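Polyhedrin (PDB 4S1K) forms the crystalline matrix of cypovirus polyhedra, the occlusion bodies that embed virus particles, and binds ATP in the crystal. Local coordinates at residues Tyr105-Val110 and Arg158-Trp163; Asn47-Lys52 and Val178-His183; Asp111-Ser116 and Tyr144-Phe149. One frame throughout, in Å; residues are numbered along the deposited sequence.

Interaction 1 (Tyr105-Val110 and Arg158-Trp163); sequences YLRGNV and RCEKAW. With ATP (adenosine-5'-triphosphate), chain B.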
loop_
_atom_site.group_PDB
_atom_site.type_symbol
_atom_site.label_atom_id
_atom_site.label_comp_id
_atom_site.label_asym_id
_atom_site.label_seq_id
_atom_site.Cartn_x
_atom_site.Cartn_y
_atom_site.Cartn_z
ATOM N N TYR A 105 -9.026 -18.392 2.853
ATOM C CA TYR A 105 -8.796 -19.502 1.899
ATOM C C TYR A 105 -7.375 -19.325 1.386
ATOM O O TYR A 105 -7.030 -18.271 0.884
ATOM C CB TYR A 105 -9.837 -19.531 0.768
ATOM C CG TYR A 105 -11.220 -19.908 1.267
ATOM C CD1 TYR A 105 -11.557 -21.228 1.484
ATOM C CD2 TYR A 105 -12.170 -18.945 1.575
ATOM C CE1 TYR A 105 -12.787 -21.584 2.008
ATOM C CE2 TYR A 105 -13.423 -19.305 2.091
ATOM C CZ TYR A 105 -13.727 -20.627 2.300
ATOM O OH TYR A 105 -14.955 -21.021 2.828
ATOM N N LEU A 106 -6.542 -20.349 1.584
ATOM C CA LEU A 106 -5.174 -20.289 1.148
ATOM C C LEU A 106 -4.915 -21.398 0.124
ATOM O O LEU A 106 -5.175 -22.586 0.366
ATOM C CB LEU A 106 -4.229 -20.432 2.333
ATOM C CG LEU A 106 -3.935 -19.203 3.187
ATOM C CD1 LEU A 106 -5.151 -18.725 3.964
ATOM C CD2 LEU A 106 -2.834 -19.544 4.188
ATOM N N ARG A 107 -4.354 -21.001 -1.009
ATOM C CA ARG A 107 -4.079 -21.940 -2.076
ATOM C C ARG A 107 -2.716 -21.696 -2.707
ATOM O O ARG A 107 -2.427 -20.583 -3.189
ATOM C CB ARG A 107 -5.162 -21.838 -3.140
ATOM C CG ARG A 107 -5.275 -23.065 -4.008
ATOM C CD ARG A 107 -6.159 -22.813 -5.234
ATOM N NE ARG A 107 -6.304 -24.043 -5.989
ATOM C CZ ARG A 107 -5.402 -24.545 -6.837
ATOM N NH1 ARG A 107 -4.270 -23.901 -7.053
ATOM N NH2 ARG A 107 -5.623 -25.709 -7.478
ATOM N N GLY A 108 -1.913 -22.751 -2.751
ATOM C CA GLY A 108 -0.715 -22.744 -3.554
ATOM C C GLY A 108 0.415 -23.357 -2.773
ATOM O O GLY A 108 0.170 -24.127 -1.833
ATOM N N ASN A 109 1.645 -22.980 -3.134
ATOM C CA ASN A 109 2.838 -23.544 -2.502
ATOM C C ASN A 109 3.203 -22.857 -1.182
ATOM O O ASN A 109 4.256 -22.217 -1.045
ATOM C CB ASN A 109 4.010 -23.466 -3.456
ATOM C CG ASN A 109 5.086 -24.436 -3.094
ATOM O OD1 ASN A 109 4.840 -25.381 -2.389
ATOM N ND2 ASN A 109 6.267 -24.233 -3.601
ATOM N N VAL A 110 2.329 -23.031 -0.200
ATOM C CA VAL A 110 2.388 -22.326 1.050
ATOM C C VAL A 110 3.205 -23.164 2.037
ATOM O O VAL A 110 3.049 -24.374 2.087
ATOM C CB VAL A 110 0.982 -22.131 1.605
ATOM C CG1 VAL A 110 1.005 -21.464 2.970
ATOM C CG2 VAL A 110 0.155 -21.308 0.665
ATOM N N ARG A 158 -3.621 -30.462 -4.491
ATOM C CA ARG A 158 -3.251 -30.888 -3.125
ATOM C C ARG A 158 -2.747 -29.675 -2.299
ATOM O O ARG A 158 -1.784 -29.811 -1.533
ATOM C CB ARG A 158 -2.181 -32.016 -3.150
ATOM C CG ARG A 158 -2.499 -33.192 -4.077
ATOM C CD ARG A 158 -1.290 -34.086 -4.468
ATOM N NE ARG A 158 -0.051 -33.366 -4.855
ATOM C CZ ARG A 158 0.231 -32.785 -6.045
ATOM N NH1 ARG A 158 -0.628 -32.784 -7.071
ATOM N NH2 ARG A 158 1.409 -32.170 -6.208
ATOM N N CYS A 159 -3.387 -28.504 -2.451
ATOM C CA CYS A 159 -2.791 -27.256 -1.967
ATOM C C CYS A 159 -3.761 -26.177 -1.466
ATOM O O CYS A 159 -3.431 -24.973 -1.477
ATOM C CB CYS A 159 -1.924 -26.695 -3.106
ATOM S SG CYS A 159 -2.799 -26.172 -4.612
ATOM N N GLU A 160 -4.959 -26.576 -1.046
ATOM C CA GLU A 160 -5.916 -25.619 -0.513
ATOM C C GLU A 160 -6.283 -25.996 0.887
ATOM O O GLU A 160 -6.585 -27.161 1.156
ATOM C CB GLU A 160 -7.194 -25.481 -1.340
ATOM C CG GLU A 160 -7.993 -24.275 -0.858
ATOM C CD GLU A 160 -9.292 -24.017 -1.590
ATOM O OE1 GLU A 160 -9.318 -24.180 -2.826
ATOM O OE2 GLU A 160 -10.286 -23.602 -0.931
ATOM N N LYS A 161 -6.234 -24.986 1.773
ATOM C CA LYS A 161 -6.664 -25.101 3.140
ATOM C C LYS A 161 -7.356 -23.836 3.563
ATOM O O LYS A 161 -7.158 -22.794 2.944
ATOM C CB LYS A 161 -5.464 -25.309 4.037
ATOM C CG LYS A 161 -4.745 -26.603 3.738
ATOM C CD LYS A 161 -3.572 -26.789 4.675
ATOM C CE LYS A 161 -2.574 -27.791 4.104
ATOM N NZ LYS A 161 -3.167 -29.152 4.072
ATOM N N ALA A 162 -8.157 -23.933 4.628
ATOM C CA ALA A 162 -8.924 -22.798 5.113
ATOM C C ALA A 162 -8.838 -22.703 6.595
ATOM O O ALA A 162 -8.612 -23.710 7.274
ATOM C CB ALA A 162 -10.389 -22.921 4.726
ATOM N N TRP A 163 -9.092 -21.490 7.089
ATOM C CA TRP A 163 -9.288 -21.244 8.509
ATOM C C TRP A 163 -10.502 -20.326 8.680
ATOM O O TRP A 163 -10.735 -19.367 7.899
ATOM C CB TRP A 163 -8.003 -20.644 9.146
ATOM C CG TRP A 163 -8.076 -20.493 10.614
ATOM C CD1 TRP A 163 -8.048 -21.486 11.536
ATOM C CD2 TRP A 163 -8.202 -19.266 11.354
ATOM N NE1 TRP A 163 -8.159 -20.967 12.805
ATOM C CE2 TRP A 163 -8.243 -19.606 12.718
ATOM C CE3 TRP A 163 -8.296 -17.915 10.989
ATOM C CZ2 TRP A 163 -8.377 -18.649 13.721
ATOM C CZ3 TRP A 163 -8.420 -16.966 11.979
ATOM C CH2 TRP A 163 -8.455 -17.334 13.329
HETATM P PG ATP B . -6.945 -32.054 -3.760
HETATM O O1G ATP B . -6.886 -30.771 -2.951
HETATM O O2G ATP B . -6.968 -33.302 -2.902
HETATM O O3G ATP B . -5.995 -32.186 -4.939
HETATM P PB ATP B . -9.412 -33.278 -4.619
HETATM O O1B ATP B . -10.398 -32.874 -5.695
HETATM O O2B ATP B . -8.616 -34.562 -4.814
HETATM O O3B ATP B . -8.405 -32.004 -4.437
HETATM P PA ATP B . -10.412 -34.610 -2.246
HETATM O O1A ATP B . -11.813 -35.157 -2.495
HETATM O O2A ATP B . -9.223 -35.561 -2.374
HETATM O O3A ATP B . -10.163 -33.291 -3.172
HETATM O "O5'" ATP B . -10.416 -33.947 -0.757
HETATM C "C5'" ATP B . -9.377 -33.089 -0.290
HETATM C "C4'" ATP B . -9.714 -32.613 1.110
HETATM O "O4'" ATP B . -10.900 -31.796 1.137
HETATM C "C3'" ATP B . -9.978 -33.809 2.002
HETATM O "O3'" ATP B . -9.232 -33.691 3.219
HETATM C "C2'" ATP B . -11.472 -33.745 2.232
HETATM O "O2'" ATP B . -11.882 -34.349 3.465
HETATM C "C1'" ATP B . -11.803 -32.257 2.152
HETATM N N9 ATP B . -13.281 -32.126 1.892
HETATM C C8 ATP B . -13.975 -32.619 0.824
HETATM N N7 ATP B . -15.306 -32.348 0.934
HETATM C C5 ATP B . -15.501 -31.683 2.102
HETATM C C6 ATP B . -16.667 -31.105 2.848
HETATM N N6 ATP B . -17.958 -31.154 2.386
HETATM N N1 ATP B . -16.395 -30.502 4.029
HETATM C C2 ATP B . -15.148 -30.414 4.546
HETATM N N3 ATP B . -14.066 -30.918 3.926
HETATM C C4 ATP B . -14.166 -31.549 2.725
HETATM O O HOH W 1 -8.794 -25.001 -5.240
#
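Leu106 and Lys161 face each other as the hydrogen-bonded pair of an antiparallel ribbon, where the end of strand 101-107 runs beside the start of strand 160-166 in the six-stranded sheet of the polyhedrin. Leu106 N reaches Lys161 O at 2.9 Å with an almost straight N-H...O angle of 169°, and Lys161 N returns the bond to Leu106 O. Past the end of the strand the ladder gains a further rung, Gly108 N to Cys159 O at 3.0 Å.

On the face that carries Tyr105, Arg107, Glu160 and Ala162, CD1 of Tyr105 meets CB of Ala162 at 3.8 Å, obliquely to the ring, while the Glu160 carboxylate stands nearly perpendicular to the tyrosine ring, at 88°. Arg107 and Glu160 are oppositely charged but do not form a direct salt bridge; water 1 sits between them, accepting from Arg107 NE at 2.8 Å and donating to Glu160 OE1. The Arg107 chain is extended from CG to NE, which carries the guanidinium out to the Cys159 thiol.

Farther out, Arg107 NH2 bonds to the carbonyl of Ser154, a residue of the ATP site, and Glu160 OE1 also accepts from Thr228 N. The segment 158-163 itself enters that site: Arg158 N donates to the gamma-phosphate oxygen O3G of ATP at 3.0 Å. Cys159 SG, turned between its own backbone N and carbonyl carbon (chi1 65°), lies over one face of the Arg107 guanidinium, 3.6 Å from NH1.

Interaction 2 (Asn47-Lys52 and Val178-His183); sequences NPFVIK and VPRNMH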
loop_
_atom_site.group_PDB
_atom_site.type_symbol
_atom_site.label_atom_id
_atom_site.label_comp_id
_atom_site.label_asym_id
_atom_site.label_seq_id
_atom_site.Cartn_x
_atom_site.Cartn_y
_atom_site.Cartn_z
ATOM N N ASN A 47 0.889 -13.407 -4.190
ATOM C CA ASN A 47 2.343 -13.164 -4.298
ATOM C C ASN A 47 3.078 -14.481 -4.329
ATOM O O ASN A 47 2.564 -15.432 -3.767
ATOM C CB ASN A 47 2.890 -12.369 -3.112
ATOM C CG ASN A 47 4.219 -11.795 -3.414
ATOM O OD1 ASN A 47 5.255 -12.314 -3.011
ATOM N ND2 ASN A 47 4.211 -10.777 -4.247
ATOM N N PRO A 48 4.263 -14.550 -4.986
ATOM C CA PRO A 48 4.919 -15.863 -5.015
ATOM C C PRO A 48 5.673 -16.182 -3.742
ATOM O O PRO A 48 5.954 -17.365 -3.483
ATOM C CB PRO A 48 5.922 -15.754 -6.194
ATOM C CG PRO A 48 5.375 -14.654 -7.042
ATOM C CD PRO A 48 4.803 -13.667 -6.037
ATOM N N PHE A 49 6.007 -15.148 -2.973
ATOM C CA PHE A 49 7.069 -15.258 -2.006
ATOM C C PHE A 49 6.510 -15.013 -0.635
ATOM O O PHE A 49 6.722 -15.841 0.242
ATOM C CB PHE A 49 8.215 -14.298 -2.350
ATOM C CG PHE A 49 8.781 -14.524 -3.734
ATOM C CD1 PHE A 49 9.341 -15.761 -4.079
ATOM C CD2 PHE A 49 8.718 -13.552 -4.696
ATOM C CE1 PHE A 49 9.827 -16.003 -5.357
ATOM C CE2 PHE A 49 9.236 -13.777 -5.981
ATOM C CZ PHE A 49 9.775 -15.011 -6.321
ATOM N N VAL A 50 5.828 -13.887 -0.439
ATOM C CA VAL A 50 5.079 -13.626 0.813
ATOM C C VAL A 50 3.786 -12.899 0.480
ATOM O O VAL A 50 3.844 -11.771 0.046
ATOM C CB VAL A 50 5.834 -12.694 1.807
ATOM C CG1 VAL A 50 5.175 -12.698 3.169
ATOM C CG2 VAL A 50 7.299 -13.076 1.910
ATOM N N ILE A 51 2.636 -13.502 0.746
ATOM C CA ILE A 51 1.384 -12.732 0.708
ATOM C C ILE A 51 1.281 -11.968 2.022
ATOM O O ILE A 51 1.465 -12.559 3.097
ATOM C CB ILE A 51 0.110 -13.596 0.544
ATOM C CG1 ILE A 51 0.313 -14.692 -0.489
ATOM C CG2 ILE A 51 -1.076 -12.728 0.158
ATOM C CD1 ILE A 51 -0.951 -15.466 -0.800
ATOM N N LYS A 52 1.035 -10.660 1.920
ATOM C CA LYS A 52 0.791 -9.812 3.084
ATOM C C LYS A 52 -0.613 -9.258 2.913
ATOM O O LYS A 52 -0.861 -8.428 2.074
ATOM C CB LYS A 52 1.806 -8.687 3.182
ATOM C CG LYS A 52 3.211 -9.228 3.255
ATOM C CD LYS A 52 4.255 -8.157 3.422
ATOM C CE LYS A 52 5.593 -8.840 3.695
ATOM N NZ LYS A 52 6.760 -7.932 3.587
ATOM N N VAL A 178 1.596 -15.019 4.456
ATOM C CA VAL A 178 1.650 -16.380 3.981
ATOM C C VAL A 178 2.975 -16.558 3.280
ATOM O O VAL A 178 3.183 -16.020 2.204
ATOM C CB VAL A 178 0.484 -16.688 3.029
ATOM C CG1 VAL A 178 0.465 -18.177 2.668
ATOM C CG2 VAL A 178 -0.842 -16.262 3.659
ATOM N N PRO A 179 3.882 -17.314 3.875
ATOM C CA PRO A 179 5.151 -17.449 3.214
ATOM C C PRO A 179 5.222 -18.715 2.396
ATOM O O PRO A 179 4.592 -19.724 2.719
ATOM C CB PRO A 179 6.146 -17.514 4.380
ATOM C CG PRO A 179 5.340 -17.866 5.586
ATOM C CD PRO A 179 3.906 -17.977 5.177
ATOM N N ARG A 180 6.060 -18.646 1.375
ATOM C CA ARG A 180 6.320 -19.731 0.461
ATOM C C ARG A 180 7.052 -20.867 1.132
ATOM O O ARG A 180 8.022 -20.649 1.857
ATOM C CB ARG A 180 7.140 -19.232 -0.733
ATOM C CG ARG A 180 7.038 -20.186 -1.906
ATOM C CD ARG A 180 7.953 -19.850 -3.051
ATOM N NE ARG A 180 7.635 -20.723 -4.174
ATOM C CZ ARG A 180 6.630 -20.538 -5.051
ATOM N NH1 ARG A 180 5.881 -19.445 -5.020
ATOM N NH2 ARG A 180 6.419 -21.451 -5.998
ATOM N N ASN A 181 6.523 -22.071 0.926
ATOM C CA ASN A 181 7.205 -23.326 1.226
ATOM C C ASN A 181 8.590 -23.411 0.534
ATOM O O ASN A 181 8.679 -23.502 -0.708
ATOM C CB ASN A 181 6.297 -24.441 0.727
ATOM C CG ASN A 181 6.871 -25.851 0.885
ATOM O OD1 ASN A 181 7.956 -26.096 1.462
ATOM N ND2 ASN A 181 6.115 -26.807 0.357
ATOM N N MET A 182 9.653 -23.345 1.342
ATOM C CA MET A 182 11.005 -23.655 0.873
ATOM C C MET A 182 11.577 -24.940 1.516
ATOM O O MET A 182 12.781 -25.081 1.673
ATOM C CB MET A 182 11.939 -22.462 1.135
ATOM C CG MET A 182 11.352 -21.138 0.692
ATOM S SD MET A 182 12.521 -19.770 0.867
ATOM C CE MET A 182 11.398 -18.486 0.323
ATOM N N HIS A 183 10.714 -25.901 1.826
ATOM C CA HIS A 183 11.104 -27.191 2.439
ATOM C C HIS A 183 11.766 -28.174 1.495
ATOM O O HIS A 183 12.091 -29.306 1.896
ATOM C CB HIS A 183 9.899 -27.871 3.088
ATOM C CG HIS A 183 9.411 -27.160 4.299
ATOM N ND1 HIS A 183 8.116 -26.715 4.430
ATOM C CD2 HIS A 183 10.051 -26.764 5.413
ATOM C CE1 HIS A 183 7.969 -26.117 5.597
ATOM N NE2 HIS A 183 9.131 -26.130 6.211
#
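Arg180 reaches across to the turn at Pro48 and Phe49, and its side chain shows how one arginine can follow a single carbonyl along almost its whole length. CB lies 3.5 Å from Pro48 O and slightly farther from Phe49 O. With CG anti to the backbone N (chi1 -161°) and the chain extended as far as NE, CG and CD pass along Pro48 O, CD coming to 3.2 Å; CD also approaches the Phe49 ring obliquely. At the tip, NH1 donates to Pro48 O at 2.6 Å. This bond lies in the carbonyl plane on a lone pair, and the oxygen is only 2° out of the guanidinium plane. NH1 has a second acceptor in Ala25 O, and the two bonds together would limit rotation of the guanidinium; NH2 makes a weak bond to Pro20 O.

The backbone of Arg180 joins in as well, its N donating to Phe49 O. The turn that presents these carbonyls is an Asx motif: Asn47 OD1 accepts from Phe49 N and Val50 N, which approach from opposite faces of the amide plane. Pro48 CB covers the centre of one face of the Phe49 ring.

Beyond the turn, Ile51 and Val178 form an antiparallel hydrogen-bonded pair, with Val178 N to Ile51 O at 2.8 Å and Ile51 N to Val178 O at 3.0 Å. Their side chains lie side by side, CB to CB at 4.0 Å.

The contact thus links strand 50-55 to strand 173-179, the central strand of a three-stranded sheet. Ile51, Val178 and Arg180 all touch Met27 of strand 27-34, while Val50 and Pro179 pack on Glu199 in helix 193-200 of the third subunit.

Interaction 3 (Asp111-Ser116 and Tyr144-Phe149); sequences DWNKAS and YKRNKF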
loop_
_atom_site.group_PDB
_atom_site.type_symbol
_atom_site.label_atom_id
_atom_site.label_comp_id
_atom_site.label_asym_id
_atom_site.label_seq_id
_atom_site.Cartn_x
_atom_site.Cartn_y
_atom_site.Cartn_z
ATOM N N ASP A 111 4.053 -22.491 2.828
ATOM C CA ASP A 111 4.608 -23.036 4.049
ATOM C C ASP A 111 3.534 -23.010 5.146
ATOM O O ASP A 111 3.370 -21.991 5.838
ATOM C CB ASP A 111 5.819 -22.174 4.479
ATOM C CG ASP A 111 6.624 -22.802 5.599
ATOM O OD1 ASP A 111 6.133 -23.740 6.273
ATOM O OD2 ASP A 111 7.755 -22.343 5.812
ATOM N N TRP A 112 2.799 -24.114 5.293
ATOM C CA TRP A 112 1.749 -24.264 6.318
ATOM C C TRP A 112 2.250 -24.244 7.790
ATOM O O TRP A 112 1.461 -24.067 8.685
ATOM C CB TRP A 112 0.921 -25.553 6.060
ATOM C CG TRP A 112 0.433 -25.693 4.661
ATOM C CD1 TRP A 112 0.930 -26.546 3.691
ATOM C CD2 TRP A 112 -0.612 -24.950 4.033
ATOM N NE1 TRP A 112 0.244 -26.371 2.513
ATOM C CE2 TRP A 112 -0.703 -25.401 2.691
ATOM C CE3 TRP A 112 -1.498 -23.955 4.473
ATOM C CZ2 TRP A 112 -1.642 -24.887 1.788
ATOM C CZ3 TRP A 112 -2.430 -23.442 3.582
ATOM C CH2 TRP A 112 -2.490 -23.907 2.252
ATOM N N ASN A 113 3.544 -24.451 8.033
ATOM C CA ASN A 113 4.142 -24.285 9.373
ATOM C C ASN A 113 4.272 -22.834 9.820
ATOM O O ASN A 113 4.354 -22.579 11.018
ATOM C CB ASN A 113 5.559 -24.859 9.414
ATOM C CG ASN A 113 5.582 -26.343 9.596
ATOM O OD1 ASN A 113 5.572 -26.842 10.729
ATOM N ND2 ASN A 113 5.633 -27.062 8.502
ATOM N N LYS A 114 4.329 -21.903 8.860
ATOM C CA LYS A 114 4.649 -20.492 9.124
ATOM C C LYS A 114 3.597 -19.486 8.704
ATOM O O LYS A 114 3.709 -18.293 9.046
ATOM C CB LYS A 114 5.942 -20.130 8.401
ATOM C CG LYS A 114 7.184 -20.895 8.867
ATOM C CD LYS A 114 7.352 -20.982 10.379
ATOM C CE LYS A 114 7.314 -19.640 11.075
ATOM N NZ LYS A 114 8.599 -18.897 10.937
ATOM N N ALA A 115 2.563 -19.929 7.997
ATOM C CA ALA A 115 1.466 -19.042 7.659
ATOM C C ALA A 115 0.864 -18.501 8.963
ATOM O O ALA A 115 0.600 -19.248 9.922
ATOM C CB ALA A 115 0.409 -19.750 6.819
ATOM N N SER A 116 0.650 -17.198 8.990
ATOM C CA SER A 116 0.277 -16.515 10.215
ATOM C C SER A 116 -0.965 -15.679 9.926
ATOM O O SER A 116 -0.991 -14.919 8.952
ATOM C CB SER A 116 1.452 -15.642 10.638
ATOM O OG SER A 116 1.157 -14.881 11.767
ATOM N N TYR A 144 -0.175 -18.647 14.332
ATOM C CA TYR A 144 0.319 -19.754 13.505
ATOM C C TYR A 144 -0.641 -20.903 13.575
ATOM O O TYR A 144 -0.700 -21.574 14.585
ATOM C CB TYR A 144 1.671 -20.200 14.021
ATOM C CG TYR A 144 2.715 -19.170 13.798
ATOM C CD1 TYR A 144 3.297 -19.029 12.548
ATOM C CD2 TYR A 144 3.104 -18.311 14.812
ATOM C CE1 TYR A 144 4.271 -18.071 12.315
ATOM C CE2 TYR A 144 4.079 -17.351 14.595
ATOM C CZ TYR A 144 4.661 -17.245 13.337
ATOM O OH TYR A 144 5.632 -16.305 13.079
ATOM N N LYS A 145 -1.402 -21.146 12.516
ATOM C CA LYS A 145 -2.523 -22.087 12.635
ATOM C C LYS A 145 -2.064 -23.486 12.431
ATOM O O LYS A 145 -2.558 -24.357 13.111
ATOM C CB LYS A 145 -3.669 -21.777 11.669
ATOM C CG LYS A 145 -4.258 -20.388 11.768
ATOM C CD LYS A 145 -4.547 -19.982 13.202
ATOM C CE LYS A 145 -4.974 -18.528 13.270
ATOM N NZ LYS A 145 -5.314 -18.161 14.647
ATOM N N ARG A 146 -1.163 -23.705 11.467
ATOM C CA ARG A 146 -0.555 -25.017 11.228
ATOM C C ARG A 146 -1.630 -26.082 10.958
ATOM O O ARG A 146 -2.376 -25.956 9.976
ATOM C CB ARG A 146 0.406 -25.408 12.385
ATOM C CG ARG A 146 1.493 -24.370 12.591
ATOM C CD ARG A 146 2.770 -24.883 13.253
ATOM N NE ARG A 146 3.503 -23.750 13.857
ATOM C CZ ARG A 146 3.211 -23.198 15.046
ATOM N NH1 ARG A 146 2.232 -23.671 15.795
ATOM N NH2 ARG A 146 3.915 -22.185 15.519
ATOM N N ASN A 147 -1.745 -27.094 11.821
ATOM C CA ASN A 147 -2.696 -28.164 11.584
ATOM C C ASN A 147 -4.101 -27.762 12.035
ATOM O O ASN A 147 -5.009 -28.564 11.933
ATOM C CB ASN A 147 -2.239 -29.480 12.255
ATOM C CG ASN A 147 -1.051 -30.115 11.555
ATOM O OD1 ASN A 147 -1.212 -30.883 10.616
ATOM N ND2 ASN A 147 0.157 -29.775 12.002
ATOM N N LYS A 148 -4.312 -26.532 12.505
ATOM C CA LYS A 148 -5.679 -26.055 12.674
ATOM C C LYS A 148 -6.333 -25.565 11.342
ATOM O O LYS A 148 -7.544 -25.304 11.298
ATOM C CB LYS A 148 -5.747 -24.989 13.759
ATOM C CG LYS A 148 -5.209 -25.509 15.073
ATOM C CD LYS A 148 -5.531 -24.626 16.260
ATOM C CE LYS A 148 -4.952 -25.216 17.536
ATOM N NZ LYS A 148 -4.907 -24.263 18.680
ATOM N N PHE A 149 -5.545 -25.480 10.264
ATOM C CA PHE A 149 -6.076 -25.217 8.936
ATOM C C PHE A 149 -6.826 -26.462 8.500
ATOM O O PHE A 149 -6.380 -27.581 8.769
ATOM C CB PHE A 149 -4.975 -25.019 7.894
ATOM C CG PHE A 149 -4.373 -23.651 7.847
ATOM C CD1 PHE A 149 -5.107 -22.577 7.426
ATOM C CD2 PHE A 149 -3.031 -23.469 8.112
ATOM C CE1 PHE A 149 -4.545 -21.325 7.352
ATOM C CE2 PHE A 149 -2.459 -22.220 8.040
ATOM C CZ PHE A 149 -3.233 -21.136 7.665
HETATM O O HOH W 2 0.425 -21.961 10.168
HETATM O O HOH W 3 7.741 -16.602 11.151
#
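Phe149 is sandwiched: CE3 of Trp112 lies 3.9 Å above one face of its ring, offset toward the rim, and CB of Lys145 covers the opposite face. The tryptophan comes edge first, giving a T-shaped pair with the planes at 72° and the six-membered ring centroids 5.5 Å apart. The methyl of Ala115 meets CE2 and CZ of the same phenylalanine obliquely. The Tyr144 ring takes Ser116 CB over one face, and at its edge CE1 comes 3.3 Å from Lys114 O.

Lys114 curls back at each bend of its chain to run alongside the tyrosine, CE against CE1, and water 3 accepts from its NZ while also bonding to Tyr144 OH. One face of the Arg146 guanidinium lies against Tyr144 CB.

Where the two loops meet, water 2 joins three backbone groups, donating to Trp112 O at 2.8 Å and to Ala115 O at 2.7 Å and accepting from Arg146 N at 2.7 Å. Phe149 also packs on Leu106 and Trp163, so the aromatic side of the contact continues into the sheet.

The chemistry is therefore divided: the Trp112-Phe149 pair, with the Ala115 methyl, joins the loops on the side of the sheet, whereas the one direct hydrogen bond across the segments, Arg146 NE to Asn113 O, is weak and bent, and water 2 links the backbones of Trp112, Ala115 and Arg146.

In the fold
The three contacts form one continuous region, with centres 10 to 12 Å apart. Interactions 1 and 2 join where Asn109 O meets Asn181 N at 3.0 Å, a probable hydrogen bond, and where Val110 packs on Val178. Interaction 3 touches interaction 1 through cation-pi pairs of Lys161 with Trp112 and of Lys145 with Trp163. It reaches interaction 2 through Pro179 O and Asp111 N, 2.8 Å apart. Interaction 1 alone holds an ATP-binding residue, Arg158; the Trp112 side chain stands about 9 Å from the nucleotide, and the Arg180 side chain about 12 Å from that of Arg158. The ligand thus borders one end of the region.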